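Local coordinates for Rho GTPase-activating protein 15 (PDB 3BYI), which activates the GTPase activity of Rho-type G proteins, RAC1 among them, through this RhoGAP domain and so converts them to their inactive GDP-bound state, at residues Q18-H23 with L96-R101; E44-R49 with F151-K156; T155-V158 with K163-M166. One frame throughout, in Å; residues are numbered along the deposited sequence.

Contact 1 (Q18-H23 with L96-R101); sequences QIFGSH and LKMFFR
Met98 is the first residue of helix segment 96-101 to meet the loop 18-23. Its CG comes to the edge of the Phe20 ring, near the ring plane, with 4.1 Å between Met98 CG and Phe20 CE2. The rest of the methionine chain leads off toward helix 63-74, where it touches Leu63 and Arg70, so this contact with the loop is slight.

Phe99 makes most of the helix's share of the contact, first with its backbone. Phe20 CE2 lies 3.7 Å from Phe99 N, and Phe99 CB packs against the same ring carbon at 4.0 Å. The two aromatic rings then form an edge-to-face pair: the edge of Phe99 is turned toward the face of Phe20, the centroids are 5.7 Å apart and the planes stand at 86°. With CG anti to the backbone N, a chi1 of 173° puts the Phe99 ring where its edge meets the Phe20 face and its CE1 meets Ile19 CG2 at 3.8 Å, that methyl lying near the ring plane at the edge. Were the ring of Phe20 cut back to an alanine, the Phe99 edge would probably lose its aromatic face and a gap would open beside Met98 CG.

No direct hydrogen bond joins the segments, but one water does: it accepts from Gly21 N at 3.0 Å and donates to Phe99 O at 2.9 Å. Gly21 belongs to a type II beta turn running from Ile19 to Ser22. Asn74 OD1 accepts from the backbone N of Ile19 and of Phe20, and Phe38 meets the Phe20 ring from helix 37-49. The arrangement is that of an N-terminal loop packed by an aromatic side chain onto the buried side of helix 89-102 in the all-helical RhoGAP domain, away from the predicted arginine finger.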
loop_
_atom_site.group_PDB
_atom_site.type_symbol
_atom_site.label_atom_id
_atom_site.label_comp_id
_atom_site.label_asym_id
_atom_site.label_seq_id
_atom_site.Cartn_x
_atom_site.Cartn_y
_atom_site.Cartn_z
ATOM N N GLN A 18 -14.914 7.623 -6.972
ATOM C CA GLN A 18 -14.560 6.697 -8.024
ATOM C C GLN A 18 -13.453 5.697 -7.634
ATOM O O GLN A 18 -13.568 4.531 -7.975
ATOM C CB GLN A 18 -14.155 7.497 -9.265
ATOM C CG GLN A 18 -14.155 6.674 -10.538
ATOM C CD GLN A 18 -15.519 6.092 -10.855
ATOM O OE1 GLN A 18 -16.490 6.823 -10.987
ATOM N NE2 GLN A 18 -15.594 4.770 -10.971
ATOM N N ILE A 19 -12.409 6.149 -6.924
ATOM C CA ILE A 19 -11.161 5.367 -6.766
ATOM C C ILE A 19 -11.026 4.733 -5.392
ATOM O O ILE A 19 -10.780 3.530 -5.260
ATOM C CB ILE A 19 -9.890 6.228 -7.033
ATOM C CG1 ILE A 19 -9.954 6.942 -8.396
ATOM C CG2 ILE A 19 -8.634 5.369 -6.972
ATOM C CD1 ILE A 19 -10.028 6.024 -9.577
ATOM N N PHE A 20 -11.124 5.561 -4.360
ATOM C CA PHE A 20 -10.888 5.090 -3.003
ATOM C C PHE A 20 -12.110 4.265 -2.609
ATOM O O PHE A 20 -13.240 4.675 -2.894
ATOM C CB PHE A 20 -10.674 6.243 -2.038
ATOM C CG PHE A 20 -9.285 6.840 -2.076
ATOM C CD1 PHE A 20 -8.809 7.480 -3.217
ATOM C CD2 PHE A 20 -8.468 6.805 -0.955
ATOM C CE1 PHE A 20 -7.506 8.052 -3.238
ATOM C CE2 PHE A 20 -7.178 7.405 -0.986
ATOM C CZ PHE A 20 -6.723 8.014 -2.128
ATOM N N GLY A 21 -11.859 3.101 -2.001
ATOM C CA GLY A 21 -12.905 2.197 -1.556
ATOM C C GLY A 21 -13.376 1.199 -2.599
ATOM O O GLY A 21 -14.282 0.416 -2.319
ATOM N N SER A 22 -12.829 1.269 -3.819
ATOM C CA SER A 22 -13.131 0.291 -4.868
ATOM C C SER A 22 -12.083 -0.809 -4.800
ATOM O O SER A 22 -10.924 -0.549 -4.462
ATOM C CB SER A 22 -13.120 0.930 -6.273
ATOM O OG SER A 22 -14.087 1.958 -6.412
ATOM N N HIS A 23 -12.486 -2.029 -5.164
ATOM C CA HIS A 23 -11.565 -3.155 -5.257
ATOM C C HIS A 23 -10.406 -2.797 -6.160
ATOM O O HIS A 23 -10.599 -2.141 -7.184
ATOM C CB HIS A 23 -12.255 -4.423 -5.827
ATOM C CG HIS A 23 -11.578 -5.704 -5.410
ATOM N ND1 HIS A 23 -10.521 -6.262 -6.106
ATOM C CD2 HIS A 23 -11.773 -6.498 -4.331
ATOM C CE1 HIS A 23 -10.128 -7.362 -5.493
ATOM N NE2 HIS A 23 -10.870 -7.528 -4.414
ATOM N N LEU A 96 -1.211 7.504 0.047
ATOM C CA LEU A 96 -0.905 6.166 -0.478
ATOM C C LEU A 96 -1.377 5.097 0.498
ATOM O O LEU A 96 -2.100 4.188 0.112
ATOM C CB LEU A 96 0.592 5.979 -0.725
ATOM C CG LEU A 96 0.962 4.734 -1.544
ATOM C CD1 LEU A 96 0.126 4.735 -2.830
ATOM C CD2 LEU A 96 2.524 4.674 -1.871
ATOM N N LYS A 97 -1.017 5.237 1.771
ATOM C CA LYS A 97 -1.407 4.257 2.769
ATOM C C LYS A 97 -2.910 4.180 2.943
ATOM O O LYS A 97 -3.460 3.097 3.118
ATOM C CB LYS A 97 -0.744 4.559 4.117
ATOM C CG LYS A 97 0.772 4.277 4.163
ATOM C CD LYS A 97 1.319 4.495 5.568
ATOM C CE LYS A 97 1.234 5.952 6.036
ATOM N NZ LYS A 97 1.828 6.088 7.373
ATOM N N MET A 98 -3.557 5.341 2.923
ATOM C CA MET A 98 -5.022 5.430 3.004
ATOM C C MET A 98 -5.700 4.694 1.844
ATOM O O MET A 98 -6.753 4.088 2.037
ATOM C CB MET A 98 -5.487 6.906 3.011
ATOM C CG MET A 98 -6.980 7.061 3.108
ATOM S SD MET A 98 -7.595 8.748 3.263
ATOM C CE MET A 98 -7.209 9.015 5.010
ATOM N N PHE A 99 -5.107 4.773 0.656
ATOM C CA PHE A 99 -5.591 4.042 -0.512
ATOM C C PHE A 99 -5.587 2.558 -0.215
ATOM O O PHE A 99 -6.602 1.887 -0.370
ATOM C CB PHE A 99 -4.755 4.369 -1.765
ATOM C CG PHE A 99 -5.107 3.523 -2.971
ATOM C CD1 PHE A 99 -6.213 3.846 -3.763
ATOM C CD2 PHE A 99 -4.346 2.401 -3.297
ATOM C CE1 PHE A 99 -6.533 3.086 -4.831
ATOM C CE2 PHE A 99 -4.684 1.592 -4.383
ATOM C CZ PHE A 99 -5.739 1.936 -5.163
ATOM N N PHE A 100 -4.462 2.045 0.271
ATOM C CA PHE A 100 -4.379 0.622 0.576
ATOM C C PHE A 100 -5.300 0.190 1.727
ATOM O O PHE A 100 -5.889 -0.904 1.698
ATOM C CB PHE A 100 -2.949 0.220 0.846
ATOM C CG PHE A 100 -2.115 0.146 -0.399
ATOM C CD1 PHE A 100 -1.145 1.111 -0.663
ATOM C CD2 PHE A 100 -2.328 -0.864 -1.320
ATOM C CE1 PHE A 100 -0.401 1.053 -1.824
ATOM C CE2 PHE A 100 -1.571 -0.952 -2.462
ATOM C CZ PHE A 100 -0.605 0.006 -2.720
ATOM N N ARG A 101 -5.456 1.070 2.722
ATOM C CA ARG A 101 -6.347 0.796 3.852
ATOM C C ARG A 101 -7.818 0.806 3.440
ATOM O O ARG A 101 -8.611 0.118 4.051
ATOM C CB ARG A 101 -6.131 1.789 5.026
ATOM C CG ARG A 101 -4.885 1.498 5.882
ATOM C CD ARG A 101 -4.430 2.727 6.724
ATOM N NE ARG A 101 -3.072 2.520 7.249
ATOM C CZ ARG A 101 -2.226 3.481 7.641
ATOM N NH1 ARG A 101 -2.558 4.767 7.616
ATOM N NH2 ARG A 101 -1.019 3.146 8.085
HETATM O O HOH W 1 -8.980 2.419 -1.878
#

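Contact 2 (E44-R49 with F151-K156); sequences EAVEKR and FGHLTK
Two helices of the RhoGAP domain, 37-49 and 141-159, are bridged here by a His-carboxylate hydrogen bond, His153 to Glu47, and by a Glu47-Lys156 salt bridge that shares the same glutamate. Segments 44-49 and 151-156 run nearly parallel, with their axes 10.8 Å apart, a separation spanned by side chains.

His153 ND1 donates to Glu47 OE2 over 2.8 Å with an N-H...O angle of 158°. The bond uses the anti lone pair of OE2, and the carboxylate lies only 17° from the plane of the imidazole, so the two flat groups are nearly coplanar. The His153 ring swings away from its own backbone N and lies across the gap between the helices. Its other nitrogen, NE2, is hydrogen-bonded to Tyr57 OH; with both nitrogens engaged, rotation of the ring is probably restricted. Val46 CG1 packs in plane at the ring edge, 3.6 Å from His153 NE2, while the same valine touches Tyr57 and helix 89-102 on the domain interior.

Toward solvent, the extended Lys156 chain crosses Glu47 at about a right angle. A water donates to Glu47 OE2 at 2.7 Å, giving that oxygen a second partner besides the histidine. The remaining oxygen completes the salt bridge: Lys156 NZ meets Glu47 OE1 at 3.2 Å from above the carboxylate plane, 44° out of it.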
loop_
_atom_site.group_PDB
_atom_site.type_symbol
_atom_site.label_atom_id
_atom_site.label_comp_id
_atom_site.label_asym_id
_atom_site.label_seq_id
_atom_site.Cartn_x
_atom_site.Cartn_y
_atom_site.Cartn_z
ATOM N N GLU A 44 6.304 7.875 -7.300
ATOM C CA GLU A 44 7.207 8.756 -8.022
ATOM C C GLU A 44 7.568 10.005 -7.194
ATOM O O GLU A 44 8.710 10.426 -7.161
ATOM C CB GLU A 44 6.582 9.193 -9.347
ATOM C CG GLU A 44 7.466 10.153 -10.158
ATOM C CD GLU A 44 6.655 11.035 -11.101
ATOM O OE1 GLU A 44 5.427 11.237 -10.876
ATOM O OE2 GLU A 44 7.266 11.531 -12.066
ATOM N N ALA A 45 6.562 10.618 -6.577
ATOM C CA ALA A 45 6.771 11.799 -5.732
ATOM C C ALA A 45 7.638 11.495 -4.502
ATOM O O ALA A 45 8.466 12.288 -4.114
ATOM C CB ALA A 45 5.436 12.403 -5.311
ATOM N N VAL A 46 7.478 10.309 -3.930
ATOM C CA VAL A 46 8.284 9.914 -2.782
ATOM C C VAL A 46 9.738 9.653 -3.198
ATOM O O VAL A 46 10.676 10.115 -2.529
ATOM C CB VAL A 46 7.625 8.722 -1.977
ATOM C CG1 VAL A 46 8.530 8.195 -0.806
ATOM C CG2 VAL A 46 6.260 9.155 -1.392
ATOM N N GLU A 47 9.934 8.981 -4.321
ATOM C CA GLU A 47 11.270 8.812 -4.880
ATOM C C GLU A 47 11.946 10.129 -5.268
ATOM O O GLU A 47 13.128 10.292 -5.080
ATOM C CB GLU A 47 11.216 7.817 -6.040
ATOM C CG GLU A 47 10.799 6.424 -5.522
ATOM C CD GLU A 47 11.006 5.310 -6.488
ATOM O OE1 GLU A 47 11.558 5.552 -7.576
ATOM O OE2 GLU A 47 10.627 4.168 -6.158
ATOM N N LYS A 48 11.181 11.078 -5.780
ATOM C CA LYS A 48 11.715 12.356 -6.217
ATOM C C LYS A 48 12.160 13.205 -5.039
ATOM O O LYS A 48 13.224 13.804 -5.080
ATOM C CB LYS A 48 10.651 13.143 -6.974
ATOM C CG LYS A 48 11.093 14.560 -7.401
ATOM C CD LYS A 48 10.065 15.200 -8.289
ATOM C CE LYS A 48 10.499 16.589 -8.757
ATOM N NZ LYS A 48 9.468 17.120 -9.719
ATOM N N ARG A 49 11.331 13.287 -3.998
ATOM C CA ARG A 49 11.599 14.201 -2.901
ATOM C C ARG A 49 11.314 13.653 -1.492
ATOM O O ARG A 49 11.110 14.419 -0.547
ATOM C CB ARG A 49 10.792 15.484 -3.099
ATOM C CG ARG A 49 9.328 15.274 -3.320
ATOM C CD ARG A 49 8.650 16.565 -3.773
ATOM N NE ARG A 49 7.231 16.319 -3.976
ATOM C CZ ARG A 49 6.279 16.454 -3.050
ATOM N NH1 ARG A 49 6.540 16.926 -1.831
ATOM N NH2 ARG A 49 5.028 16.160 -3.384
ATOM N N PHE A 151 6.780 -2.835 -3.019
ATOM C CA PHE A 151 7.960 -3.353 -2.332
ATOM C C PHE A 151 9.284 -2.939 -2.999
ATOM O O PHE A 151 10.262 -2.686 -2.322
ATOM C CB PHE A 151 7.852 -4.866 -2.153
ATOM C CG PHE A 151 6.837 -5.251 -1.114
ATOM C CD1 PHE A 151 5.660 -5.895 -1.461
ATOM C CD2 PHE A 151 7.058 -4.927 0.212
ATOM C CE1 PHE A 151 4.722 -6.220 -0.506
ATOM C CE2 PHE A 151 6.124 -5.229 1.178
ATOM C CZ PHE A 151 4.947 -5.878 0.814
ATOM N N GLY A 152 9.301 -2.874 -4.320
ATOM C CA GLY A 152 10.485 -2.418 -5.060
ATOM C C GLY A 152 10.839 -0.994 -4.653
ATOM O O GLY A 152 11.983 -0.688 -4.413
ATOM N N HIS A 153 9.822 -0.138 -4.569
ATOM C CA HIS A 153 9.965 1.218 -4.050
ATOM C C HIS A 153 10.501 1.253 -2.624
ATOM O O HIS A 153 11.347 2.088 -2.269
ATOM C CB HIS A 153 8.580 1.903 -4.086
ATOM C CG HIS A 153 8.508 3.201 -3.335
ATOM N ND1 HIS A 153 9.266 4.308 -3.666
ATOM C CD2 HIS A 153 7.758 3.570 -2.280
ATOM C CE1 HIS A 153 8.975 5.304 -2.846
ATOM N NE2 HIS A 153 8.067 4.879 -1.988
ATOM N N LEU A 154 9.941 0.389 -1.779
ATOM C CA LEU A 154 10.309 0.381 -0.370
ATOM C C LEU A 154 11.739 -0.072 -0.159
ATOM O O LEU A 154 12.363 0.335 0.811
ATOM C CB LEU A 154 9.310 -0.446 0.484
ATOM C CG LEU A 154 7.841 0.076 0.529
ATOM C CD1 LEU A 154 6.940 -0.897 1.296
ATOM C CD2 LEU A 154 7.794 1.461 1.137
ATOM N N THR A 155 12.276 -0.906 -1.052
ATOM C CA THR A 155 13.695 -1.271 -0.937
ATOM C C THR A 155 14.594 -0.021 -1.056
ATOM O O THR A 155 15.697 0.017 -0.460
ATOM C CB THR A 155 14.154 -2.331 -1.934
ATOM O OG1 THR A 155 14.184 -1.790 -3.268
ATOM C CG2 THR A 155 13.271 -3.532 -1.865
ATOM N N LYS A 156 14.131 0.976 -1.806
ATOM C CA LYS A 156 14.874 2.230 -1.933
ATOM C C LYS A 156 14.808 3.098 -0.653
ATOM O O LYS A 156 15.696 3.909 -0.389
ATOM C CB LYS A 156 14.402 3.030 -3.153
ATOM C CG LYS A 156 14.595 2.295 -4.476
ATOM C CD LYS A 156 14.080 3.105 -5.602
ATOM C CE LYS A 156 14.269 2.432 -6.965
ATOM N NZ LYS A 156 13.878 3.386 -8.075
HETATM O O HOH W 2 10.782 1.888 -7.539
#

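Contact 3 (T155-V158 with K163-M166)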
loop_
_atom_site.group_PDB
_atom_site.type_symbol
_atom_site.label_atom_id
_atom_site.label_comp_id
_atom_site.label_asym_id
_atom_site.label_seq_id
_atom_site.Cartn_x
_atom_site.Cartn_y
_atom_site.Cartn_z
ATOM N N THR A 155 12.276 -0.906 -1.052
ATOM C CA THR A 155 13.695 -1.271 -0.937
ATOM C C THR A 155 14.594 -0.021 -1.056
ATOM O O THR A 155 15.697 0.017 -0.460
ATOM C CB THR A 155 14.154 -2.331 -1.934
ATOM O OG1 THR A 155 14.184 -1.790 -3.268
ATOM C CG2 THR A 155 13.271 -3.532 -1.865
ATOM N N LYS A 156 14.131 0.976 -1.806
ATOM C CA LYS A 156 14.874 2.230 -1.933
ATOM C C LYS A 156 14.808 3.098 -0.653
ATOM O O LYS A 156 15.696 3.909 -0.389
ATOM C CB LYS A 156 14.402 3.030 -3.153
ATOM C CG LYS A 156 14.595 2.295 -4.476
ATOM C CD LYS A 156 14.080 3.105 -5.602
ATOM C CE LYS A 156 14.269 2.432 -6.965
ATOM N NZ LYS A 156 13.878 3.386 -8.075
ATOM N N ILE A 157 13.761 2.925 0.133
ATOM C CA ILE A 157 13.643 3.580 1.429
ATOM C C ILE A 157 14.663 2.975 2.367
ATOM O O ILE A 157 15.368 3.688 3.100
ATOM C CB ILE A 157 12.197 3.435 2.010
ATOM C CG1 ILE A 157 11.161 4.023 1.022
ATOM C CG2 ILE A 157 12.078 4.090 3.403
ATOM C CD1 ILE A 157 11.323 5.480 0.721
ATOM N N VAL A 158 14.754 1.654 2.322
ATOM C CA VAL A 158 15.667 0.919 3.193
ATOM C C VAL A 158 17.119 1.277 2.881
ATOM O O VAL A 158 17.902 1.531 3.781
ATOM C CB VAL A 158 15.444 -0.635 3.042
ATOM C CG1 VAL A 158 16.563 -1.425 3.775
ATOM C CG2 VAL A 158 14.057 -1.036 3.541
ATOM N N LYS A 163 19.704 8.209 6.006
ATOM C CA LYS A 163 19.145 9.550 5.827
ATOM C C LYS A 163 17.706 9.656 6.313
ATOM O O LYS A 163 17.316 10.712 6.857
ATOM C CB LYS A 163 19.210 9.934 4.354
ATOM C CG LYS A 163 20.625 9.977 3.836
ATOM C CD LYS A 163 20.666 9.687 2.336
ATOM N N ASN A 164 16.914 8.598 6.101
ATOM C CA ASN A 164 15.496 8.587 6.491
ATOM C C ASN A 164 15.154 7.909 7.836
ATOM O O ASN A 164 14.043 8.040 8.345
ATOM C CB ASN A 164 14.611 8.026 5.364
ATOM C CG ASN A 164 14.887 6.563 5.025
ATOM O OD1 ASN A 164 15.050 5.704 5.878
ATOM N ND2 ASN A 164 14.840 6.276 3.762
ATOM N N LEU A 165 16.111 7.180 8.392
ATOM C CA LEU A 165 15.993 6.574 9.724
ATOM C C LEU A 165 14.921 5.497 9.789
ATOM O O LEU A 165 14.418 5.188 10.858
ATOM C CB LEU A 165 15.741 7.635 10.837
ATOM C CG LEU A 165 16.580 8.916 10.803
ATOM C CD1 LEU A 165 16.244 9.787 11.973
ATOM C CD2 LEU A 165 18.017 8.571 10.801
ATOM N N MET A 166 14.562 4.943 8.643
ATOM C CA MET A 166 13.631 3.830 8.581
ATOM C C MET A 166 14.420 2.540 8.440
ATOM O O MET A 166 15.596 2.544 8.155
ATOM C CB MET A 166 12.660 3.980 7.411
ATOM C CG MET A 166 11.728 5.168 7.518
ATOM S SD MET A 166 10.717 5.065 9.009
ATOM C CE MET A 166 9.398 4.007 8.422
#
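A chi1 of 64° sets Asn164 CG between its own backbone N and carbonyl carbon, and a chi2 of 44° then turns the amide so that ND2 faces Ile157 O while OD1 faces Met166 N, two residues on. The result is an Asx turn at the end of helix 161-164, tied by the same side chain to the C-terminal part of helix 141-159.

One hydrogen bond joins the segments directly, beside apolar contacts. Asn164 ND2 donates to Ile157 O over 2.7 Å, and the N-H...O angle of 170° makes it nearly straight. The donor lies in the carbonyl plane on a lone pair of Ile157 O, and that oxygen in turn lies within the amide plane of Asn164, so both groups are oriented for the bond. ND2 also has Leu51 O as an acceptor, and the Asn164 backbone is hydrogen-bonded to Gly55; the buried side chain and the backbone of Asn164 together join two helices and the loop that follows helix 37-49.

On the other branch of the amide, OD1 accepts from Met166 N at 2.9 Å, closing the turn. Leu165, between them, has positive phi and is the first residue to leave the helix.

Apolar packing lies beside these bonds. The side chains of Ile157 and Met166 run side by side in the same direction, and Ile157 crosses Asn164 at about a right angle. Leu171 of helix 168-180 touches both Ile157 and Met166. Beyond its CB the methionine bends away from Ile157 and touches Arg58, placing this turn next to the loop that carries the predicted arginine finger. Ile157 CG2 touches both ends of the turn, 3.5 Å from Asn164 ND2 and 4.1 Å from Met166 CB.

Contacts 2 and 3 are neighbours: their centres lie 9 Å apart, they share Thr155 and Lys156 on helix 141-159, and Val46 CG1 touches Ile157 CD1 at 4.2 Å. Contact 1 stands apart, about 19 Å from contact 2 and 24 Å from contact 3 between centres, and on the opposite side of the chain's centre from contact 3. Along the sequence, contacts 1 and 2 alternate their segments, whereas contact 1 closes before contact 3 opens. Helix 37-49 connects the regions, since its Val39 packs on Phe99 and its Val46 on His153. Contact 1 thus packs a part of the helical domain away from the predicted arginine finger, and contact 3 lies beside it.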